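Local coordinates for protein ABC transporter (Thermotoga maritima, PDB 1JI0) that binds ATP and, judging by its family, probably hydrolyses it to power the import of branched-chain amino acids across the membrane, at residues Val29-Ile34 and Ile64-Asp69; Arg91-Pro94 and Glu100-Met103. All coordinates share one frame; numbering follows the deposited sequence.

Contact 1: residues Val29-Ile34 and Ile64-Asp69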
# COMPACT_ATOMS: atom_id res chain seq x y z
N VAL A 29 -4.24 -7.87 8.60
CA VAL A 29 -2.88 -7.61 8.14
C VAL A 29 -1.99 -7.77 9.38
O VAL A 29 -1.90 -6.87 10.21
CB VAL A 29 -2.73 -6.17 7.58
CG1 VAL A 29 -1.36 -5.99 6.97
CG2 VAL A 29 -3.83 -5.91 6.53
N PRO A 30 -1.34 -8.95 9.52
CA PRO A 30 -0.46 -9.22 10.67
C PRO A 30 0.80 -8.38 10.68
O PRO A 30 1.35 -8.04 9.62
CB PRO A 30 -0.15 -10.72 10.52
CG PRO A 30 -1.32 -11.26 9.70
CD PRO A 30 -1.50 -10.15 8.69
N ARG A 31 1.27 -8.07 11.88
CA ARG A 31 2.47 -7.26 12.07
C ARG A 31 3.66 -7.89 11.35
O ARG A 31 3.87 -9.10 11.44
CB ARG A 31 2.79 -7.14 13.57
CG ARG A 31 4.10 -6.40 13.90
CD ARG A 31 4.15 -6.04 15.38
NE ARG A 31 2.99 -5.22 15.74
CZ ARG A 31 2.87 -3.92 15.45
NH1 ARG A 31 3.83 -3.28 14.81
NH2 ARG A 31 1.75 -3.28 15.75
N GLY A 32 4.42 -7.06 10.64
CA GLY A 32 5.60 -7.53 9.93
C GLY A 32 5.37 -8.29 8.64
O GLY A 32 6.33 -8.76 8.03
N GLN A 33 4.12 -8.41 8.20
CA GLN A 33 3.85 -9.14 6.97
C GLN A 33 3.45 -8.24 5.81
O GLN A 33 3.17 -7.05 5.99
CB GLN A 33 2.72 -10.16 7.20
CG GLN A 33 3.11 -11.35 8.06
CD GLN A 33 1.99 -12.37 8.15
OE1 GLN A 33 1.12 -12.43 7.29
NE2 GLN A 33 2.01 -13.19 9.20
N ILE A 34 3.45 -8.82 4.62
CA ILE A 34 3.01 -8.11 3.43
C ILE A 34 1.73 -8.85 3.05
O ILE A 34 1.76 -10.05 2.79
CB ILE A 34 4.00 -8.24 2.25
CG1 ILE A 34 5.24 -7.39 2.51
CG2 ILE A 34 3.31 -7.81 0.95
CD1 ILE A 34 6.39 -7.68 1.53
N ILE A 64 -10.30 -1.82 12.42
CA ILE A 64 -9.56 -1.77 13.67
C ILE A 64 -8.06 -1.66 13.43
O ILE A 64 -7.48 -2.53 12.78
CB ILE A 64 -9.87 -3.03 14.51
CG1 ILE A 64 -11.39 -3.21 14.62
CG2 ILE A 64 -9.26 -2.91 15.90
CD1 ILE A 64 -11.82 -4.55 15.18
N PHE A 65 -7.46 -0.59 13.93
CA PHE A 65 -6.02 -0.35 13.79
C PHE A 65 -5.40 -0.59 15.16
O PHE A 65 -5.75 0.09 16.13
CB PHE A 65 -5.78 1.09 13.35
CG PHE A 65 -4.32 1.45 13.24
CD1 PHE A 65 -3.49 0.77 12.36
CD2 PHE A 65 -3.79 2.49 14.00
CE1 PHE A 65 -2.15 1.12 12.24
CE2 PHE A 65 -2.45 2.84 13.88
CZ PHE A 65 -1.63 2.16 12.99
N ASN A 66 -4.46 -1.53 15.22
CA ASN A 66 -3.81 -1.92 16.47
C ASN A 66 -4.79 -2.05 17.62
O ASN A 66 -4.55 -1.54 18.72
CB ASN A 66 -2.70 -0.94 16.84
CG ASN A 66 -1.40 -1.25 16.14
OD1 ASN A 66 -0.94 -2.40 16.15
ND2 ASN A 66 -0.80 -0.24 15.54
N GLY A 67 -5.90 -2.73 17.35
CA GLY A 67 -6.91 -2.94 18.37
C GLY A 67 -7.92 -1.83 18.57
O GLY A 67 -8.91 -2.03 19.25
N GLN A 68 -7.67 -0.67 17.96
CA GLN A 68 -8.59 0.45 18.10
C GLN A 68 -9.52 0.65 16.91
O GLN A 68 -9.08 0.67 15.75
CB GLN A 68 -7.81 1.74 18.34
CG GLN A 68 -8.69 2.97 18.52
CD GLN A 68 -7.91 4.23 18.82
OE1 GLN A 68 -8.48 5.29 19.04
NE2 GLN A 68 -6.58 4.11 18.83
N ASP A 69 -10.82 0.79 17.19
CA ASP A 69 -11.82 1.00 16.16
C ASP A 69 -11.62 2.41 15.61
O ASP A 69 -11.79 3.39 16.34
CB ASP A 69 -13.23 0.89 16.75
CG ASP A 69 -14.32 0.95 15.70
OD1 ASP A 69 -14.16 1.71 14.71
OD2 ASP A 69 -15.34 0.25 15.85
O HOH W 1 1.92 -0.30 15.30
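Arg31 and Asn66 meet where the turn leading from strand 25-30 to strand 34-38 of the core sheet lies beside the hairpin that ends strand 60-65, and they do so through flat groups set almost in one plane. The guanidinium and the amide are turned only 7° from each other, although the two side chains run at about a right angle. The arginine comes with its edge foremost, bringing NH2 to 2.9 Å from Asn66 OD1. Its backbone remains well back, with the CA atoms of Arg31 and Asn66 9.3 Å apart; an extended start to the chain and a bend at chi3 (-57°) carry the guanidinium across. A water at the same edge closes a small bridge, accepting from Arg31 NH2 at 3.0 Å and from Asn66 ND2 at 2.7 Å. Both turns leave strands that pair with strand 5-16, which runs between 25-30 and 60-65 in the antiparallel β-subdomain of the ABC ATPase fold. Just ahead of that middle strand, Ser3 ties the pair together: its backbone O takes Arg31 NE and its N donates to Asn66 OD1. Pro30 to Gln33 form a type II turn, with Gly32 at positive phi, whereas Phe65 to Gln68 form the type I' turn of a two-residue β-hairpin, its Asn66-Gly67 corner being a classic sequence for that turn. Phe65 N and Gln68 O pair at 2.7 Å, fixing the backbone from which Asn66 springs. The asparagine amide also leans over the preceding aromatic ring, ND2 standing 3.6 Å above the plane of Phe65, offset toward the rim.

Contact 2: residues Arg91-Pro94 and Glu100-Met103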
# COMPACT_ATOMS: atom_id res chain seq x y z
N ARG A 91 1.39 10.26 -7.15
CA ARG A 91 1.25 11.64 -6.72
C ARG A 91 2.51 12.15 -6.04
O ARG A 91 2.96 11.59 -5.03
CB ARG A 91 0.05 11.78 -5.79
CG ARG A 91 -1.24 11.36 -6.46
CD ARG A 91 -2.41 11.28 -5.49
NE ARG A 91 -3.52 10.54 -6.08
CZ ARG A 91 -4.64 10.23 -5.44
NH1 ARG A 91 -4.81 10.61 -4.18
NH2 ARG A 91 -5.59 9.54 -6.06
N ILE A 92 3.08 13.21 -6.60
CA ILE A 92 4.29 13.82 -6.09
C ILE A 92 4.20 15.33 -6.36
O ILE A 92 3.38 15.76 -7.17
CB ILE A 92 5.53 13.23 -6.82
CG1 ILE A 92 6.68 13.06 -5.83
CG2 ILE A 92 5.95 14.11 -7.98
CD1 ILE A 92 6.40 12.01 -4.77
N PHE A 93 5.01 16.12 -5.69
CA PHE A 93 4.99 17.57 -5.92
C PHE A 93 6.13 17.96 -6.84
O PHE A 93 7.27 18.10 -6.41
CB PHE A 93 5.08 18.31 -4.59
CG PHE A 93 3.88 18.12 -3.73
CD1 PHE A 93 3.97 17.48 -2.50
CD2 PHE A 93 2.63 18.56 -4.16
CE1 PHE A 93 2.84 17.28 -1.71
CE2 PHE A 93 1.49 18.36 -3.39
CZ PHE A 93 1.60 17.72 -2.16
N PRO A 94 5.82 18.14 -8.13
CA PRO A 94 6.79 18.51 -9.16
C PRO A 94 7.57 19.80 -8.93
O PRO A 94 8.73 19.91 -9.33
CB PRO A 94 5.95 18.56 -10.44
CG PRO A 94 4.61 18.97 -9.93
CD PRO A 94 4.46 18.13 -8.70
N GLU A 100 13.16 17.71 -1.17
CA GLU A 100 12.03 18.30 -0.47
C GLU A 100 10.86 17.34 -0.36
O GLU A 100 10.20 17.27 0.69
CB GLU A 100 11.61 19.61 -1.15
CG GLU A 100 12.60 20.76 -0.93
CD GLU A 100 12.32 21.98 -1.79
OE1 GLU A 100 12.36 21.88 -3.04
OE2 GLU A 100 12.05 23.06 -1.20
N ASN A 101 10.58 16.59 -1.42
CA ASN A 101 9.49 15.63 -1.39
C ASN A 101 9.72 14.57 -0.32
O ASN A 101 8.80 14.21 0.41
CB ASN A 101 9.29 14.96 -2.76
CG ASN A 101 8.46 15.80 -3.71
OD1 ASN A 101 8.98 16.65 -4.44
ND2 ASN A 101 7.15 15.57 -3.71
N LEU A 102 10.95 14.06 -0.22
CA LEU A 102 11.26 13.05 0.79
C LEU A 102 11.10 13.62 2.20
O LEU A 102 10.45 13.02 3.06
CB LEU A 102 12.70 12.53 0.66
CG LEU A 102 13.07 11.45 -0.35
CD1 LEU A 102 12.14 10.25 -0.23
CD2 LEU A 102 13.00 12.01 -1.73
N MSE A 103 11.70 14.78 2.41
CA MSE A 103 11.67 15.43 3.72
C MSE A 103 10.30 15.80 4.24
O MSE A 103 10.07 15.76 5.44
CB MSE A 103 12.57 16.67 3.70
CG MSE A 103 14.06 16.35 3.61
SE MSE A 103 14.67 15.16 5.02
CE MSE A 103 14.08 16.20 6.54
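With chi1 at -83°, Asn101 has CG beside its own backbone N and holds its amide out from the helix, toward the backbone around Phe93. Phe93 has a similar first torsion (-67°), but the outcome differs: its CB points at the helix while the ring leads off toward Arg152 and Met104. The asparagine meets mainly the main chain, with CB and the near rim of the ring beside it, and the amide slanted against the ring (planes 25° apart). The atom modelled as ND2 of Asn101 lies 3.0 Å from Phe93 N, and that modelled as OD1 of Asn101 is likewise 3.0 Å from Phe93 O; facing N with N and O with O, the amide is probably reversed in the model. Around these polar atoms the packing is apolar. Ile92 CG1 comes to 3.3 Å from the modelled Asn101 ND2, the two side chains crossing at a slant, and Phe93 CB touches the same amide atom at 3.5 Å. The segment 91-94 belongs to the connection that leaves strand 83-86 of the nucleotide-binding core and enters the helical subdomain of the ABC ATPase, whose opening helix is 98-103. Beyond the contact, Ile92 rests on Gln145 and Leu148 of helix 142-154, the helix associated with the ABC signature sequence, and Leu102 packs on Leu148 as well. Turned over, the amide would set its oxygen near Phe93 N and its nitrogen near Phe93 O, so that one buried side chain may grip the loop at two backbone atoms and tie it to the helix it leads into.

Contact 1 and contact 2 occupy different subdomains of the ATPase, their centres 27 Å apart and their nearest atoms about 19 Å apart, and neither reaches the ATP pocket. Each is partly buried and pairs a buried asparagine with a more exposed partner. At the antiparallel β-subdomain, contact 1 is a small polar meeting in which only the arginine and asparagine touch, a direct approach of two side chains backed by a bridging water and by Ser3. Contact 2 joins a loop to the helix that soon follows it, with helix 142-154 behind. Side chain faces side chain in the first; in the second the amide faces main chain, flanked by apolar side chains.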